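Local coordinates for beta-fructofuranosidase (Bifidobacterium adolescentis, PDB 6NOB), which probably hydrolyses terminal, non-reducing beta-D-fructofuranoside residues, as expected of a beta-fructofuranosidase of glycoside hydrolase family 32, at residues A[31-36]-A[55-60]; A[119-124]-A[469-474]; A[264-269]-A[291-296]; A[522-527]-A[622-627]; A[558-563]-A[570-575]. All coordinates share one frame; numbering follows the deposited sequence.

Contact 1: A[31-36]-A[55-60]; sequences VTVADG and FSIAVP
V31, V33, F55, I57 and V59 meet without a hydrogen bond between them, and every cross-strand contact is made by carbon atoms. The one involving a ring is a CH-pi contact: V31 CG2 lies 4.0 Å from the centroid of the F55 ring. With the methyl 14° off the ring normal, it sits over the face, displaced toward the CE2 and CZ rim. The remaining contacts are aliphatic. V31 sends its other methyl to a different partner, with CG1 reaching I57 CD1 at 4.0 Å. This division of labour follows from a first torsion of -171°, which sets CG1 opposite the backbone N and leaves CG2 beside that N, on the F55 side. I57 is likewise used at both branches, since its CG2 meets V33 CG2 at 3.9 Å, the two side chains overlapping head to tail. V33 CG1 approaches V59 CG1 more loosely, at 4.5 Å. The backbone geometry explains why only side chains touch: the strand axes come no closer than 9.1 Å, and their N-to-C directions differ by 20°. That is the spacing of two facing sheets, and the five touching residues are buried between them. Strand 30-34 lies between 64-70 and 40-45 in one four-stranded antiparallel sheet, whereas 52-58 is the outermost strand beside 16-23 in the other. L19 and L72 from the second sheet also press on V31, V67 flanks it within its own sheet, and A42 and H44 of strand 40-45 bear on I57, extending the core of this beta-sandwich.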
# COMPACT_ATOMS: atom_id res chain seq x y z
N VAL A 31 13.47 27.89 -13.77
CA VAL A 31 12.70 28.31 -12.61
C VAL A 31 13.47 29.43 -11.92
O VAL A 31 14.68 29.32 -11.72
CB VAL A 31 12.44 27.16 -11.63
CG1 VAL A 31 11.45 27.59 -10.56
CG2 VAL A 31 11.93 25.93 -12.37
N THR A 32 12.77 30.50 -11.57
CA THR A 32 13.38 31.62 -10.88
C THR A 32 12.54 32.00 -9.67
O THR A 32 11.34 31.72 -9.60
CB THR A 32 13.57 32.83 -11.79
OG1 THR A 32 12.34 33.11 -12.48
CG2 THR A 32 14.67 32.56 -12.81
N VAL A 33 13.20 32.64 -8.71
CA VAL A 33 12.56 33.17 -7.50
C VAL A 33 12.97 34.62 -7.35
O VAL A 33 14.14 34.98 -7.56
CB VAL A 33 12.95 32.36 -6.24
CG1 VAL A 33 12.03 32.71 -5.08
CG2 VAL A 33 12.90 30.86 -6.53
N ALA A 34 12.01 35.47 -6.99
CA ALA A 34 12.25 36.89 -6.79
C ALA A 34 11.60 37.33 -5.48
O ALA A 34 10.58 36.77 -5.06
CB ALA A 34 11.71 37.72 -7.95
N ASP A 35 12.18 38.35 -4.85
CA ASP A 35 11.68 38.81 -3.56
C ASP A 35 10.46 39.71 -3.77
O ASP A 35 9.93 39.84 -4.88
CB ASP A 35 12.80 39.49 -2.77
CG ASP A 35 13.18 40.87 -3.30
OD1 ASP A 35 12.65 41.32 -4.34
OD2 ASP A 35 14.04 41.52 -2.67
N GLY A 36 10.00 40.35 -2.69
CA GLY A 36 8.78 41.14 -2.76
C GLY A 36 8.86 42.31 -3.72
O GLY A 36 7.85 42.70 -4.30
N PHE A 55 13.66 20.07 -8.53
CA PHE A 55 14.38 21.25 -8.07
C PHE A 55 14.28 21.38 -6.56
O PHE A 55 13.22 21.12 -5.97
CB PHE A 55 13.82 22.52 -8.72
CG PHE A 55 14.03 22.60 -10.20
CD1 PHE A 55 15.18 23.17 -10.72
CD2 PHE A 55 13.07 22.13 -11.08
CE1 PHE A 55 15.38 23.26 -12.08
CE2 PHE A 55 13.26 22.21 -12.45
CZ PHE A 55 14.41 22.78 -12.95
N SER A 56 15.38 21.79 -5.94
CA SER A 56 15.40 22.15 -4.53
C SER A 56 16.08 23.51 -4.43
O SER A 56 17.29 23.62 -4.63
CB SER A 56 16.14 21.11 -3.69
OG SER A 56 15.23 20.15 -3.17
N ILE A 57 15.30 24.55 -4.15
CA ILE A 57 15.75 25.93 -4.23
C ILE A 57 15.72 26.55 -2.84
O ILE A 57 14.71 26.45 -2.13
CB ILE A 57 14.88 26.74 -5.21
CG1 ILE A 57 14.86 26.07 -6.58
CG2 ILE A 57 15.38 28.17 -5.31
CD1 ILE A 57 13.66 26.44 -7.43
N ALA A 58 16.82 27.18 -2.45
CA ALA A 58 16.88 27.88 -1.19
C ALA A 58 16.03 29.15 -1.26
O ALA A 58 16.14 29.92 -2.21
CB ALA A 58 18.33 28.23 -0.84
N VAL A 59 15.19 29.35 -0.25
CA VAL A 59 14.33 30.52 -0.17
C VAL A 59 14.50 31.16 1.20
O VAL A 59 14.76 30.45 2.18
CB VAL A 59 12.86 30.16 -0.44
CG1 VAL A 59 12.69 29.64 -1.87
CG2 VAL A 59 12.36 29.13 0.57
N PRO A 60 14.38 32.48 1.33
CA PRO A 60 14.51 33.11 2.64
C PRO A 60 13.27 32.92 3.50
O PRO A 60 12.14 32.87 3.00
CB PRO A 60 14.71 34.59 2.30
CG PRO A 60 13.99 34.76 1.00
CD PRO A 60 14.22 33.47 0.25

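Contact 2: A[119-124]-A[469-474]; sequences GAHFEP and NGMMSL
F122 and M472 join the two backbones through one direct hydrogen bond, M472 N to F122 O at 3.1 Å. The N-H points at the oxygen with an angle of 158°, and M471 CA adds a CA-H...O contact of 3.2 Å to the same oxygen. The chains run roughly against each other, their end-to-end directions 144° apart. Farther along, a water extends the join, accepting from F122 N and donating to S473 O. Among the side chains, H121 is the hub. L474 CD2 stands over the centre of one face of its ring, 4.3 Å from the centroid, as a CH-pi contact. M472 O lies in the ring plane, 3.1 Å from H121 CD2. M471 SD comes at the ring obliquely, 4.2 Å from the centroid, put there by a first torsion of 85° and an extended second one. F122 and M472 run side by side, with CD2 of the ring 4.1 Å from M472 CG. E123 CG lies alongside M471 CB, while its carboxylate binds R117 and S118. Both H121 ring nitrogens are hydrogen-bonded to carboxylates, ND1 to D588 and NE2 to E593, and L474 N shares that E593 oxygen. This pattern is consistent with a charged imidazolium, fixed in rotation by its acidic partners and by L474. The contact thus joins the loop before strand 127-138 to strand 468-481, and through H121 and L474 both reach D588 and E593 of the C-terminal beta-sandwich.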
# COMPACT_ATOMS: atom_id res chain seq x y z
N GLY A 119 -11.84 10.38 4.08
CA GLY A 119 -11.67 11.29 5.19
C GLY A 119 -10.68 10.84 6.24
O GLY A 119 -10.13 11.67 6.97
N ALA A 120 -10.44 9.52 6.34
CA ALA A 120 -9.63 8.97 7.42
C ALA A 120 -8.54 8.01 6.97
O ALA A 120 -7.82 7.48 7.82
CB ALA A 120 -10.52 8.26 8.45
N HIS A 121 -8.39 7.77 5.67
CA HIS A 121 -7.32 6.93 5.16
C HIS A 121 -6.20 7.81 4.62
O HIS A 121 -6.43 8.93 4.16
CB HIS A 121 -7.82 6.00 4.05
CG HIS A 121 -8.81 4.97 4.52
ND1 HIS A 121 -10.09 5.29 4.91
CD2 HIS A 121 -8.69 3.63 4.66
CE1 HIS A 121 -10.72 4.19 5.28
NE2 HIS A 121 -9.90 3.16 5.13
N PHE A 122 -4.97 7.30 4.70
CA PHE A 122 -3.84 8.08 4.20
C PHE A 122 -3.89 8.19 2.69
O PHE A 122 -4.08 7.19 1.98
CB PHE A 122 -2.51 7.47 4.63
CG PHE A 122 -1.32 8.25 4.13
CD1 PHE A 122 -0.88 9.38 4.80
CD2 PHE A 122 -0.68 7.88 2.95
CE1 PHE A 122 0.20 10.11 4.32
CE2 PHE A 122 0.39 8.61 2.47
CZ PHE A 122 0.84 9.72 3.16
N GLU A 123 -3.71 9.40 2.18
CA GLU A 123 -3.56 9.70 0.77
C GLU A 123 -2.50 10.78 0.63
O GLU A 123 -2.35 11.61 1.54
CB GLU A 123 -4.87 10.18 0.13
CG GLU A 123 -6.06 9.24 0.30
CD GLU A 123 -7.35 9.86 -0.21
OE1 GLU A 123 -7.30 10.98 -0.77
OE2 GLU A 123 -8.42 9.23 -0.05
N PRO A 124 -1.76 10.80 -0.47
CA PRO A 124 -0.86 11.92 -0.73
C PRO A 124 -1.66 13.17 -1.06
O PRO A 124 -2.88 13.13 -1.25
CB PRO A 124 -0.02 11.45 -1.92
CG PRO A 124 -0.91 10.48 -2.62
CD PRO A 124 -1.69 9.78 -1.53
N ASN A 469 -4.61 9.53 -6.67
CA ASN A 469 -4.98 8.17 -7.04
C ASN A 469 -4.22 7.22 -6.12
O ASN A 469 -3.05 6.91 -6.37
CB ASN A 469 -4.69 7.89 -8.51
CG ASN A 469 -5.16 6.50 -8.95
OD1 ASN A 469 -5.32 5.59 -8.13
ND2 ASN A 469 -5.39 6.35 -10.25
N GLY A 470 -4.88 6.77 -5.07
CA GLY A 470 -4.27 5.83 -4.15
C GLY A 470 -4.53 6.15 -2.70
O GLY A 470 -4.51 7.32 -2.30
N MET A 471 -4.80 5.12 -1.90
CA MET A 471 -4.93 5.29 -0.46
C MET A 471 -4.44 4.02 0.22
O MET A 471 -4.37 2.95 -0.40
CB MET A 471 -6.37 5.62 -0.05
CG MET A 471 -7.26 4.41 0.14
SD MET A 471 -8.90 4.84 0.76
CE MET A 471 -9.59 5.70 -0.65
N MET A 472 -4.09 4.15 1.49
CA MET A 472 -3.72 3.01 2.30
C MET A 472 -4.91 2.54 3.12
O MET A 472 -5.82 3.32 3.44
CB MET A 472 -2.55 3.35 3.23
CG MET A 472 -1.33 3.87 2.50
SD MET A 472 -0.58 2.63 1.43
CE MET A 472 0.89 3.50 0.92
N SER A 473 -4.91 1.25 3.44
CA SER A 473 -5.88 0.69 4.35
C SER A 473 -5.72 1.30 5.74
O SER A 473 -4.74 1.99 6.04
CB SER A 473 -5.73 -0.83 4.40
OG SER A 473 -4.56 -1.19 5.11
N LEU A 474 -6.71 1.06 6.59
CA LEU A 474 -6.46 1.37 7.99
C LEU A 474 -5.59 0.28 8.60
O LEU A 474 -5.75 -0.90 8.28
CB LEU A 474 -7.78 1.50 8.76
CG LEU A 474 -8.64 2.72 8.41
CD1 LEU A 474 -10.03 2.61 9.04
CD2 LEU A 474 -7.96 4.01 8.84
O HOH W 1 -4.50 4.88 6.34

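Contact 3: A[264-269]-A[291-296]; sequences GYDFRD and ATNLPV
R268 and A291 form an antiparallel hydrogen-bonded pair in the beta hairpin of strands 268-273 and 285-295, part of one blade of the family 32 propeller. R268 N gives its proton to A291 O at 3.1 Å, and A291 N returns a bond of 2.9 Å to R268 O. Before this pair the 264-267 chain leaves regular pairing, yet G264 N still reaches N293 O at 3.1 Å. G264 CA packs on N293 ND2 at 3.5 Å. Between these points T292 serves as a clasp: its OG1 donates to D266 O at 2.7 Å, approaching at a C=O...O angle of 162°. A first torsion of -173° places OG1 opposite T292's own backbone N and turns it to that carbonyl, while T292 CB sits at the edge of the F267 ring. Exchanging T292 for a valine would remove the hydroxyl, probably leaving the D266 carbonyl without this partner and the turn freer to shift. The D266 carboxylate splits its work. R268 NH1 meets OD1 at 3.0 Å, on its anti side and in the guanidinium plane, with a nearly straight N-H of 173°. D266 OD2 takes a proton from a water at 2.6 Å, which also donates to N293 OD1 at 3.0 Å. R372 is a second cationic partner of D266, while E236 shares NH1 with D266, and E375 takes NH2. R268 and D269 open the Arg-Asp-Pro motif that lines the active site of family 32 enzymes, and the three acids D266, E236 and E375 probably fix the rotation of the R268 guanidinium.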
# COMPACT_ATOMS: atom_id res chain seq x y z
N GLY A 264 13.13 -15.84 -12.22
CA GLY A 264 12.37 -14.94 -13.06
C GLY A 264 12.98 -13.55 -13.06
O GLY A 264 13.57 -13.11 -12.07
N TYR A 265 12.85 -12.85 -14.19
CA TYR A 265 13.29 -11.47 -14.24
C TYR A 265 12.58 -10.62 -13.20
O TYR A 265 13.16 -9.68 -12.65
CB TYR A 265 13.08 -10.90 -15.64
CG TYR A 265 14.02 -11.48 -16.68
CD1 TYR A 265 15.38 -11.59 -16.43
CD2 TYR A 265 13.53 -11.94 -17.90
CE1 TYR A 265 16.24 -12.13 -17.37
CE2 TYR A 265 14.38 -12.48 -18.84
CZ TYR A 265 15.73 -12.57 -18.58
OH TYR A 265 16.58 -13.11 -19.52
N ASP A 266 11.31 -10.93 -12.92
CA ASP A 266 10.61 -10.35 -11.78
C ASP A 266 11.24 -10.87 -10.49
O ASP A 266 11.17 -12.07 -10.20
CB ASP A 266 9.13 -10.70 -11.84
CG ASP A 266 8.46 -10.23 -13.12
OD1 ASP A 266 8.28 -9.00 -13.27
OD2 ASP A 266 8.12 -11.08 -13.97
N PHE A 267 11.85 -9.97 -9.72
CA PHE A 267 12.62 -10.35 -8.54
C PHE A 267 12.70 -9.15 -7.62
O PHE A 267 13.67 -8.39 -7.67
CB PHE A 267 14.01 -10.84 -8.97
CG PHE A 267 14.98 -11.05 -7.84
CD1 PHE A 267 14.76 -12.02 -6.87
CD2 PHE A 267 16.14 -10.29 -7.76
CE1 PHE A 267 15.66 -12.21 -5.84
CE2 PHE A 267 17.05 -10.48 -6.73
CZ PHE A 267 16.80 -11.44 -5.77
N ARG A 268 11.68 -8.94 -6.79
CA ARG A 268 11.49 -7.62 -6.18
C ARG A 268 10.82 -7.73 -4.81
O ARG A 268 10.46 -8.81 -4.34
CB ARG A 268 10.66 -6.73 -7.11
CG ARG A 268 9.27 -7.26 -7.41
CD ARG A 268 8.48 -6.24 -8.22
NE ARG A 268 7.31 -6.81 -8.87
CZ ARG A 268 7.33 -7.43 -10.04
NH1 ARG A 268 8.47 -7.56 -10.70
NH2 ARG A 268 6.20 -7.92 -10.55
N ASP A 269 10.68 -6.56 -4.18
CA ASP A 269 9.96 -6.33 -2.93
C ASP A 269 10.62 -7.06 -1.76
O ASP A 269 9.96 -7.88 -1.10
CB ASP A 269 8.50 -6.76 -3.07
CG ASP A 269 7.83 -6.15 -4.30
OD1 ASP A 269 8.29 -5.09 -4.78
OD2 ASP A 269 6.84 -6.74 -4.78
N ALA A 291 10.16 -11.70 -3.99
CA ALA A 291 9.09 -12.21 -4.83
C ALA A 291 9.64 -12.49 -6.23
O ALA A 291 10.17 -11.59 -6.88
CB ALA A 291 7.94 -11.22 -4.89
N THR A 292 9.50 -13.73 -6.68
CA THR A 292 9.92 -14.12 -8.02
C THR A 292 9.15 -15.36 -8.44
O THR A 292 8.13 -15.72 -7.83
CB THR A 292 11.44 -14.35 -8.08
OG1 THR A 292 11.83 -14.57 -9.44
CG2 THR A 292 11.83 -15.55 -7.24
N ASN A 293 9.62 -16.02 -9.50
CA ASN A 293 9.10 -17.31 -9.93
C ASN A 293 10.27 -18.21 -10.27
O ASN A 293 11.35 -17.74 -10.63
CB ASN A 293 8.16 -17.17 -11.14
CG ASN A 293 8.77 -16.36 -12.27
OD1 ASN A 293 8.57 -15.14 -12.35
ND2 ASN A 293 9.51 -17.02 -13.15
N LEU A 294 10.06 -19.52 -10.14
CA LEU A 294 11.11 -20.49 -10.39
C LEU A 294 10.60 -21.58 -11.32
O LEU A 294 9.39 -21.82 -11.39
CB LEU A 294 11.61 -21.11 -9.08
CG LEU A 294 12.41 -20.17 -8.16
CD1 LEU A 294 12.70 -20.83 -6.82
CD2 LEU A 294 13.70 -19.73 -8.84
N PRO A 295 11.49 -22.23 -12.06
CA PRO A 295 11.06 -23.35 -12.92
C PRO A 295 10.47 -24.47 -12.09
O PRO A 295 11.04 -24.87 -11.06
CB PRO A 295 12.35 -23.78 -13.63
CG PRO A 295 13.29 -22.64 -13.48
CD PRO A 295 12.94 -21.96 -12.20
N VAL A 296 9.33 -25.00 -12.54
CA VAL A 296 8.70 -26.10 -11.83
C VAL A 296 9.59 -27.34 -11.83
O VAL A 296 9.41 -28.22 -10.98
CB VAL A 296 7.31 -26.42 -12.43
CG1 VAL A 296 6.42 -25.19 -12.38
CG2 VAL A 296 7.45 -26.93 -13.86
O HOH W 2 9.65 -13.17 -14.32

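Contact 4: A[522-527]-A[622-627]; sequences ANVHLA and GKIDAV
I624 lies against both V524 and L526 on the apolar face of this strand pair. V524 CG1 is 4.3 Å from I624 CG2 and 4.4 Å from V627 CG2, so a single methyl serves two neighbours of the opposing strand. The first torsion of V524 (-177°) sets CG1 opposite its backbone N and in range of both. L526 and I624 extend side by side in the same direction, with L526 CD2 4.1 Å from I624 CG1. Beneath this layer the backbones run antiparallel, 167° apart, but the register slips by one residue. H525 stands opposite both D625 and A626, the definition of a classic beta bulge. Its N-H makes a nearly straight bond of 173° to A626 O at 3.1 Å, and its carbonyl O receives D625 N at 2.8 Å. Beyond the bulge, A527 N closes on K623 O at 3.1 Å. At the outer edge D625 turns back over A527, its OD2 lying 3.4 Å from A527 CB, and H525 CB packs against D625 CB. K623 CD also touches A527 CB. Its ammonium NZ makes only a long salt bridge to D625 OD1, at 3.9 Å. In the six-stranded antiparallel sheet, 519-526 lies between 624-632 and 582-588, with Q582 binding N523 OD1, and 498-501 lies beyond 624-632. The V524, I624 and V627 face is covered by I618 of strand 614-620 and M511 of strand 510-515 from the other sheet of the beta-sandwich.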
# COMPACT_ATOMS: atom_id res chain seq x y z
N ALA A 522 -19.84 0.97 12.24
CA ALA A 522 -20.99 0.20 12.71
C ALA A 522 -20.55 -1.14 13.26
O ALA A 522 -19.75 -1.84 12.63
CB ALA A 522 -22.01 -0.00 11.58
N ASN A 523 -21.08 -1.50 14.43
CA ASN A 523 -20.84 -2.80 15.06
C ASN A 523 -22.20 -3.46 15.24
O ASN A 523 -23.01 -3.01 16.06
CB ASN A 523 -20.12 -2.63 16.39
CG ASN A 523 -19.80 -3.96 17.06
OD1 ASN A 523 -19.92 -5.02 16.44
ND2 ASN A 523 -19.38 -3.91 18.32
N VAL A 524 -22.45 -4.53 14.49
CA VAL A 524 -23.74 -5.21 14.48
C VAL A 524 -23.55 -6.63 14.99
O VAL A 524 -22.63 -7.34 14.57
CB VAL A 524 -24.36 -5.22 13.07
CG1 VAL A 524 -25.74 -5.87 13.09
CG2 VAL A 524 -24.44 -3.81 12.51
N HIS A 525 -24.43 -7.05 15.90
CA HIS A 525 -24.41 -8.39 16.48
C HIS A 525 -25.65 -9.15 16.03
O HIS A 525 -26.78 -8.73 16.31
CB HIS A 525 -24.35 -8.33 18.00
CG HIS A 525 -22.99 -7.98 18.53
ND1 HIS A 525 -21.95 -8.87 18.55
CD2 HIS A 525 -22.51 -6.82 19.05
CE1 HIS A 525 -20.88 -8.28 19.07
NE2 HIS A 525 -21.20 -7.04 19.38
N LEU A 526 -25.44 -10.26 15.33
CA LEU A 526 -26.52 -11.11 14.85
C LEU A 526 -26.68 -12.32 15.76
O LEU A 526 -25.69 -12.85 16.27
CB LEU A 526 -26.26 -11.56 13.41
CG LEU A 526 -26.06 -10.43 12.39
CD1 LEU A 526 -25.55 -10.99 11.07
CD2 LEU A 526 -27.34 -9.64 12.19
N ALA A 527 -27.92 -12.75 15.95
CA ALA A 527 -28.24 -13.82 16.88
C ALA A 527 -28.31 -15.20 16.23
O ALA A 527 -28.43 -16.20 16.95
CB ALA A 527 -29.57 -13.54 17.59
N GLY A 622 -33.75 -13.29 10.70
CA GLY A 622 -33.57 -13.69 12.09
C GLY A 622 -33.66 -12.51 13.03
O GLY A 622 -34.42 -11.56 12.79
N LYS A 623 -32.88 -12.55 14.10
CA LYS A 623 -32.91 -11.51 15.11
C LYS A 623 -31.60 -10.73 15.11
O LYS A 623 -30.52 -11.31 14.96
CB LYS A 623 -33.16 -12.09 16.50
CG LYS A 623 -33.30 -11.03 17.59
CD LYS A 623 -32.77 -11.52 18.93
CE LYS A 623 -33.12 -10.56 20.06
NZ LYS A 623 -33.43 -11.28 21.33
N ILE A 624 -31.71 -9.41 15.26
CA ILE A 624 -30.56 -8.53 15.45
C ILE A 624 -30.44 -8.25 16.94
O ILE A 624 -31.38 -7.72 17.56
CB ILE A 624 -30.71 -7.23 14.64
CG1 ILE A 624 -30.78 -7.53 13.15
CG2 ILE A 624 -29.55 -6.28 14.93
CD1 ILE A 624 -31.64 -6.56 12.36
N ASP A 625 -29.30 -8.61 17.53
CA ASP A 625 -29.13 -8.45 18.97
C ASP A 625 -28.83 -7.01 19.35
O ASP A 625 -29.43 -6.47 20.29
CB ASP A 625 -28.02 -9.38 19.48
CG ASP A 625 -28.52 -10.78 19.79
OD1 ASP A 625 -29.72 -10.94 20.10
OD2 ASP A 625 -27.70 -11.73 19.72
N ALA A 626 -27.92 -6.35 18.63
CA ALA A 626 -27.51 -5.00 18.99
C ALA A 626 -26.93 -4.30 17.78
O ALA A 626 -26.43 -4.94 16.85
CB ALA A 626 -26.49 -5.02 20.14
N VAL A 627 -27.00 -2.97 17.80
CA VAL A 627 -26.45 -2.12 16.76
C VAL A 627 -25.72 -0.96 17.43
O VAL A 627 -26.33 -0.18 18.16
CB VAL A 627 -27.53 -1.59 15.79
CG1 VAL A 627 -26.95 -0.51 14.89
CG2 VAL A 627 -28.10 -2.72 14.96

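Contact 5: A[558-563]-A[570-575]; sequences VTRLVA and DVDFDS
R560 and D572 make the charged link between these segments, NE to OD1 at a modelled 2.5 Å, a doubtfully short length. OD1 lies at the edge of the guanidinium, in its plane, while NE reaches the syn side of a carboxylate turned 39° against it. A bend at chi3 (75°) folds the arginine chain toward D572, and V558 CG1 lies over one guanidinium face, toward its rim. That methyl also touches D574 OD2 at 3.7 Å, while D574 OD1 is hydrogen-bonded to G576 N. On the other side of the chain F573 CB packs on L561 CB at 3.8 Å, with L561 O at the edge of the ring, in its plane. Behind this first shell S575 N binds T559 O at 2.8 Å; the L561 N to F573 O bond is long and bent. A weak D574 N to D572 O bond closes an inverse gamma turn centred on F573. Waters bridge the two chains beyond, one accepting from F573 N at 3.1 Å and lying near L561 O and V571 O. An alanine at R560 would lose the guanidinium, and the D572 carboxylate would probably be left without its charged mate and free to turn. The D572 backbone is hydrogen-bonded to that of Q399, and R401 binds D574 O. This edge is thus held by an ion pair, a few main-chain bonds and the packing of F573 on L561 and M605.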
# COMPACT_ATOMS: atom_id res chain seq x y z
N VAL A 558 -24.20 -18.13 3.30
CA VAL A 558 -23.05 -17.53 2.63
C VAL A 558 -23.15 -16.02 2.78
O VAL A 558 -24.15 -15.41 2.37
CB VAL A 558 -22.98 -17.93 1.15
CG1 VAL A 558 -21.77 -17.28 0.48
CG2 VAL A 558 -22.92 -19.44 1.02
N THR A 559 -22.13 -15.41 3.37
CA THR A 559 -22.06 -13.97 3.56
C THR A 559 -21.08 -13.38 2.54
O THR A 559 -19.97 -13.89 2.39
CB THR A 559 -21.61 -13.61 4.98
OG1 THR A 559 -22.43 -14.30 5.93
CG2 THR A 559 -21.71 -12.11 5.21
N ARG A 560 -21.50 -12.32 1.86
CA ARG A 560 -20.66 -11.72 0.84
C ARG A 560 -20.94 -10.23 0.74
O ARG A 560 -22.04 -9.76 1.06
CB ARG A 560 -20.87 -12.38 -0.53
CG ARG A 560 -22.32 -12.61 -0.89
CD ARG A 560 -22.48 -12.98 -2.35
NE ARG A 560 -22.07 -14.35 -2.64
CZ ARG A 560 -22.83 -15.43 -2.42
NH1 ARG A 560 -24.04 -15.29 -1.89
NH2 ARG A 560 -22.37 -16.63 -2.72
N LEU A 561 -19.93 -9.49 0.30
CA LEU A 561 -20.12 -8.11 -0.12
C LEU A 561 -20.68 -8.09 -1.54
O LEU A 561 -20.37 -8.96 -2.36
CB LEU A 561 -18.80 -7.34 -0.08
CG LEU A 561 -18.34 -6.80 1.28
CD1 LEU A 561 -16.90 -6.30 1.18
CD2 LEU A 561 -19.26 -5.69 1.77
N VAL A 562 -21.54 -7.11 -1.81
CA VAL A 562 -22.14 -6.94 -3.13
C VAL A 562 -21.96 -5.49 -3.57
O VAL A 562 -22.27 -4.57 -2.81
CB VAL A 562 -23.64 -7.32 -3.13
CG1 VAL A 562 -24.15 -7.41 -4.56
CG2 VAL A 562 -23.87 -8.63 -2.39
N ALA A 563 -21.46 -5.30 -4.78
CA ALA A 563 -21.21 -3.97 -5.34
C ALA A 563 -22.04 -3.81 -6.61
O ALA A 563 -21.50 -3.84 -7.72
CB ALA A 563 -19.72 -3.76 -5.60
N ASP A 570 -20.11 -8.39 -10.95
CA ASP A 570 -20.17 -9.81 -11.31
C ASP A 570 -19.24 -10.67 -10.46
O ASP A 570 -19.10 -11.87 -10.75
CB ASP A 570 -19.85 -9.99 -12.79
CG ASP A 570 -18.54 -9.32 -13.19
OD1 ASP A 570 -18.10 -8.38 -12.49
OD2 ASP A 570 -17.94 -9.74 -14.21
N VAL A 571 -18.61 -10.10 -9.44
CA VAL A 571 -17.61 -10.80 -8.64
C VAL A 571 -18.24 -11.26 -7.34
O VAL A 571 -18.95 -10.49 -6.68
CB VAL A 571 -16.39 -9.89 -8.38
CG1 VAL A 571 -15.40 -10.59 -7.45
CG2 VAL A 571 -15.74 -9.51 -9.69
N ASP A 572 -17.99 -12.51 -6.96
CA ASP A 572 -18.56 -13.12 -5.76
C ASP A 572 -17.62 -12.84 -4.59
O ASP A 572 -16.65 -13.56 -4.37
CB ASP A 572 -18.75 -14.62 -5.98
CG ASP A 572 -19.40 -15.32 -4.80
OD1 ASP A 572 -19.88 -14.63 -3.88
OD2 ASP A 572 -19.43 -16.57 -4.80
N PHE A 573 -17.93 -11.80 -3.81
CA PHE A 573 -17.09 -11.43 -2.67
C PHE A 573 -17.44 -12.28 -1.44
O PHE A 573 -17.82 -11.78 -0.39
CB PHE A 573 -17.22 -9.94 -2.38
CG PHE A 573 -16.80 -9.06 -3.52
CD1 PHE A 573 -15.46 -8.92 -3.84
CD2 PHE A 573 -17.74 -8.39 -4.27
CE1 PHE A 573 -15.06 -8.11 -4.89
CE2 PHE A 573 -17.35 -7.58 -5.32
CZ PHE A 573 -16.01 -7.44 -5.63
N ASP A 574 -17.28 -13.59 -1.61
CA ASP A 574 -17.56 -14.55 -0.55
C ASP A 574 -16.62 -14.31 0.63
O ASP A 574 -15.40 -14.30 0.48
CB ASP A 574 -17.40 -15.97 -1.08
CG ASP A 574 -17.96 -17.03 -0.14
OD1 ASP A 574 -18.04 -16.78 1.08
OD2 ASP A 574 -18.31 -18.12 -0.63
N SER A 575 -17.20 -14.15 1.83
CA SER A 575 -16.39 -13.91 3.02
C SER A 575 -15.51 -15.11 3.35
O SER A 575 -14.47 -14.95 3.99
CB SER A 575 -17.28 -13.56 4.21
OG SER A 575 -17.84 -14.72 4.80
O HOH W 3 -19.53 -16.64 3.47
O HOH W 4 -20.65 -10.41 -4.54
O HOH W 5 -20.40 -7.86 -6.21

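Contacts 4 and 5 belong to the two facing sheets of one beta-sandwich, their nearest atoms about 7 Å apart. Contact 2 lies in the propeller where it meets that sandwich, with H121 bonded to D588 and E593, about 10 Å from contact 4 and about 12 Å from contact 5 at the nearest atoms. Contact 3 lies in the stretch of chain between the two segments of contact 2, yet its centre is about 29 Å from it; of the five it holds the family motif of the active site. Contact 1, the core of a separate N-terminal sandwich, sits apart, its centre about 32 Å from contact 2, about 46 Å from contact 3 and about 60 Å from contact 4.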